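Local atomic coordinates of 2-oxo-1,2-dihydroquinoline 8-monooxygenase, oxygenase component (Pseudomonas putida, PDB entry 1Z03), a protein that probably acts as a Rieske-type, non-haem iron monooxygenase that hydroxylates quinolin-2(1H)-one at carbon 8. Residues Q264-D269 and R290-S295. Numbering follows the deposited sequence.
Sequences QWLFTD and RHYRTS. With OCH (quinolin-2(1H)-one), chain I.
F267 lays one face of its ring over the backbone of H291, whose CA sits 4.0 Å from the ring centroid of F267 in a CH-pi contact. The same ring presents its edge to Y292, an edge-to-face pair with planes at 75° and CE1 of F267 4.0 Å from CE2 of Y292. A chi1 of 63° places the tyrosine ring between F267 and the bound ligand; the quinolinone meets the other face of the tyrosine near its rim, with C10 coming in obliquely 3.6 Å from CE1 of Y292. An alanine in place of F267 would probably open a gap beside H291 and take away one of the aromatic neighbours of the Y292 ring, W307 being another, leaving the ring less firmly fixed beside the ligand. L266 adds its CD1 obliquely at the tyrosine, 3.7 Å from CE1 of Y292. Further along, strand pairing takes over: N of Q264 donates to O of T294 at 3.3 Å, while OE1 of Q264 lies 3.0 Å from OG1 of T294 and NE2 of Q264 hydrogen-bonds to OG of S393. R293 passes O of Q264 with its CG and CD and lies alongside the W265 ring; its NH2 reaches O of L266 through a water, and its NE is salt-bridged to E305. T294 turns CG2 to the ligand, 3.8 Å from N2, and its side chain lies about 7 Å from that of the iron ligand H221. Strands 261-264 and 293-297 are antiparallel neighbours in the catalytic domain's sheet, and Y292 and T294 line the quinolinone pocket near the mononuclear iron, as in Rieske oxygenases.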
loop_
_atom_site.group_PDB
_atom_site.type_symbol
_atom_site.label_atom_id
_atom_site.label_comp_id
_atom_site.label_asym_id
_atom_site.label_seq_id
_atom_site.Cartn_x
_atom_site.Cartn_y
_atom_site.Cartn_z
ATOM N N GLN A 264 31.261 -24.811 -7.284
ATOM C CA GLN A 264 30.609 -25.878 -8.023
ATOM C C GLN A 264 31.557 -26.358 -9.123
ATOM O O GLN A 264 32.075 -25.551 -9.899
ATOM C CB GLN A 264 29.286 -25.370 -8.603
ATOM C CG GLN A 264 28.409 -24.706 -7.548
ATOM C CD GLN A 264 26.950 -24.639 -7.937
ATOM O OE1 GLN A 264 26.571 -23.938 -8.877
ATOM N NE2 GLN A 264 26.115 -25.371 -7.210
ATOM N N TRP A 265 31.795 -27.667 -9.170
ATOM C CA TRP A 265 32.711 -28.245 -10.152
ATOM C C TRP A 265 32.094 -28.388 -11.536
ATOM O O TRP A 265 31.991 -29.494 -12.069
ATOM C CB TRP A 265 33.222 -29.616 -9.678
ATOM C CG TRP A 265 34.013 -29.571 -8.404
ATOM C CD1 TRP A 265 33.655 -30.111 -7.203
ATOM C CD2 TRP A 265 35.295 -28.953 -8.199
ATOM N NE1 TRP A 265 34.631 -29.870 -6.261
ATOM C CE2 TRP A 265 35.648 -29.161 -6.844
ATOM C CE3 TRP A 265 36.179 -28.245 -9.027
ATOM C CZ2 TRP A 265 36.844 -28.687 -6.297
ATOM C CZ3 TRP A 265 37.375 -27.772 -8.484
ATOM C CH2 TRP A 265 37.694 -27.998 -7.129
ATOM N N LEU A 266 31.690 -27.266 -12.120
ATOM C CA LEU A 266 31.098 -27.289 -13.448
ATOM C C LEU A 266 32.161 -27.696 -14.470
ATOM O O LEU A 266 33.355 -27.425 -14.294
ATOM C CB LEU A 266 30.524 -25.909 -13.803
ATOM C CG LEU A 266 29.532 -25.316 -12.799
ATOM C CD1 LEU A 266 28.778 -24.158 -13.445
ATOM C CD2 LEU A 266 28.563 -26.393 -12.344
ATOM N N PHE A 267 31.715 -28.352 -15.533
ATOM C CA PHE A 267 32.602 -28.803 -16.594
ATOM C C PHE A 267 33.638 -29.837 -16.156
ATOM O O PHE A 267 34.818 -29.747 -16.495
ATOM C CB PHE A 267 33.268 -27.599 -17.278
ATOM C CG PHE A 267 32.291 -26.732 -18.024
ATOM C CD1 PHE A 267 31.515 -25.793 -17.349
ATOM C CD2 PHE A 267 32.072 -26.926 -19.385
ATOM C CE1 PHE A 267 30.527 -25.065 -18.014
ATOM C CE2 PHE A 267 31.093 -26.207 -20.061
ATOM C CZ PHE A 267 30.314 -25.274 -19.375
ATOM N N THR A 268 33.156 -30.799 -15.371
ATOM C CA THR A 268 33.916 -31.955 -14.886
ATOM C C THR A 268 32.797 -32.999 -14.864
ATOM O O THR A 268 31.637 -32.647 -15.099
ATOM C CB THR A 268 34.476 -31.786 -13.453
ATOM O OG1 THR A 268 33.402 -31.803 -12.509
ATOM C CG2 THR A 268 35.252 -30.491 -13.325
ATOM N N ASP A 269 33.097 -34.265 -14.594
ATOM C CA ASP A 269 32.014 -35.246 -14.596
ATOM C C ASP A 269 31.059 -35.121 -13.421
ATOM O O ASP A 269 30.029 -35.790 -13.393
ATOM C CB ASP A 269 32.534 -36.691 -14.666
ATOM C CG ASP A 269 34.021 -36.798 -14.452
ATOM O OD1 ASP A 269 34.771 -36.014 -15.074
ATOM O OD2 ASP A 269 34.442 -37.687 -13.677
ATOM N N ARG A 290 30.885 -22.895 -24.559
ATOM C CA ARG A 290 30.774 -21.830 -23.567
ATOM C C ARG A 290 31.111 -22.416 -22.192
ATOM O O ARG A 290 30.264 -23.032 -21.545
ATOM C CB ARG A 290 29.350 -21.270 -23.564
ATOM C CG ARG A 290 29.148 -20.013 -22.732
ATOM C CD ARG A 290 29.736 -18.789 -23.406
ATOM N NE ARG A 290 31.184 -18.688 -23.278
ATOM C CZ ARG A 290 31.821 -18.454 -22.134
ATOM N NH1 ARG A 290 33.146 -18.370 -22.110
ATOM N NH2 ARG A 290 31.134 -18.311 -21.010
ATOM N N HIS A 291 32.356 -22.226 -21.761
ATOM C CA HIS A 291 32.824 -22.740 -20.474
ATOM C C HIS A 291 32.779 -21.669 -19.398
ATOM O O HIS A 291 33.246 -20.551 -19.602
ATOM C CB HIS A 291 34.260 -23.249 -20.599
ATOM C CG HIS A 291 34.457 -24.208 -21.728
ATOM N ND1 HIS A 291 33.933 -25.483 -21.722
ATOM C CD2 HIS A 291 35.077 -24.061 -22.922
ATOM C CE1 HIS A 291 34.221 -26.080 -22.863
ATOM N NE2 HIS A 291 34.913 -25.239 -23.611
ATOM N N TYR A 292 32.234 -22.026 -18.241
ATOM C CA TYR A 292 32.125 -21.092 -17.128
ATOM C C TYR A 292 31.940 -21.886 -15.840
ATOM O O TYR A 292 31.690 -23.092 -15.873
ATOM C CB TYR A 292 30.923 -20.172 -17.352
ATOM C CG TYR A 292 29.614 -20.926 -17.376
ATOM C CD1 TYR A 292 28.937 -21.230 -16.192
ATOM C CD2 TYR A 292 29.079 -21.393 -18.576
ATOM C CE1 TYR A 292 27.768 -21.976 -16.202
ATOM C CE2 TYR A 292 27.904 -22.145 -18.594
ATOM C CZ TYR A 292 27.258 -22.430 -17.402
ATOM O OH TYR A 292 26.110 -23.181 -17.414
ATOM N N ARG A 293 32.052 -21.206 -14.706
ATOM C CA ARG A 293 31.897 -21.859 -13.417
ATOM C C ARG A 293 31.348 -20.899 -12.369
ATOM O O ARG A 293 31.810 -19.766 -12.242
ATOM C CB ARG A 293 33.235 -22.421 -12.945
ATOM C CG ARG A 293 33.144 -23.178 -11.637
ATOM C CD ARG A 293 34.411 -23.957 -11.378
ATOM N NE ARG A 293 35.582 -23.103 -11.225
ATOM C CZ ARG A 293 36.824 -23.568 -11.088
ATOM N NH1 ARG A 293 37.838 -22.729 -10.944
ATOM N NH2 ARG A 293 37.048 -24.876 -11.112
ATOM N N THR A 294 30.367 -21.363 -11.608
ATOM C CA THR A 294 29.761 -20.531 -10.579
ATOM C C THR A 294 30.114 -20.948 -9.153
ATOM O O THR A 294 30.281 -22.133 -8.845
ATOM C CB THR A 294 28.222 -20.510 -10.714
ATOM O OG1 THR A 294 27.725 -21.851 -10.717
ATOM C CG2 THR A 294 27.805 -19.829 -12.005
ATOM N N SER A 295 30.218 -19.945 -8.288
ATOM C CA SER A 295 30.528 -20.140 -6.880
ATOM C C SER A 295 29.819 -19.019 -6.128
ATOM O O SER A 295 29.504 -17.983 -6.716
ATOM C CB SER A 295 32.038 -20.038 -6.645
ATOM O OG SER A 295 32.530 -18.747 -6.977
HETATM O O1 OCH I . 24.429 -20.810 -13.757
HETATM N N2 OCH I . 24.708 -18.504 -13.654
HETATM C C3 OCH I . 25.004 -17.253 -14.253
HETATM C C4 OCH I . 24.985 -16.033 -13.480
HETATM C C5 OCH I . 25.279 -14.835 -14.130
HETATM C C6 OCH I . 25.587 -14.814 -15.527
HETATM C C7 OCH I . 25.609 -15.990 -16.274
HETATM C C8 OCH I . 25.321 -17.223 -15.678
HETATM C C9 OCH I . 25.333 -18.499 -16.455
HETATM C C10 OCH I . 25.050 -19.673 -15.870
HETATM C C1 OCH I . 24.702 -19.774 -14.363
HETATM O O HOH W 1 35.406 -27.065 -12.216
#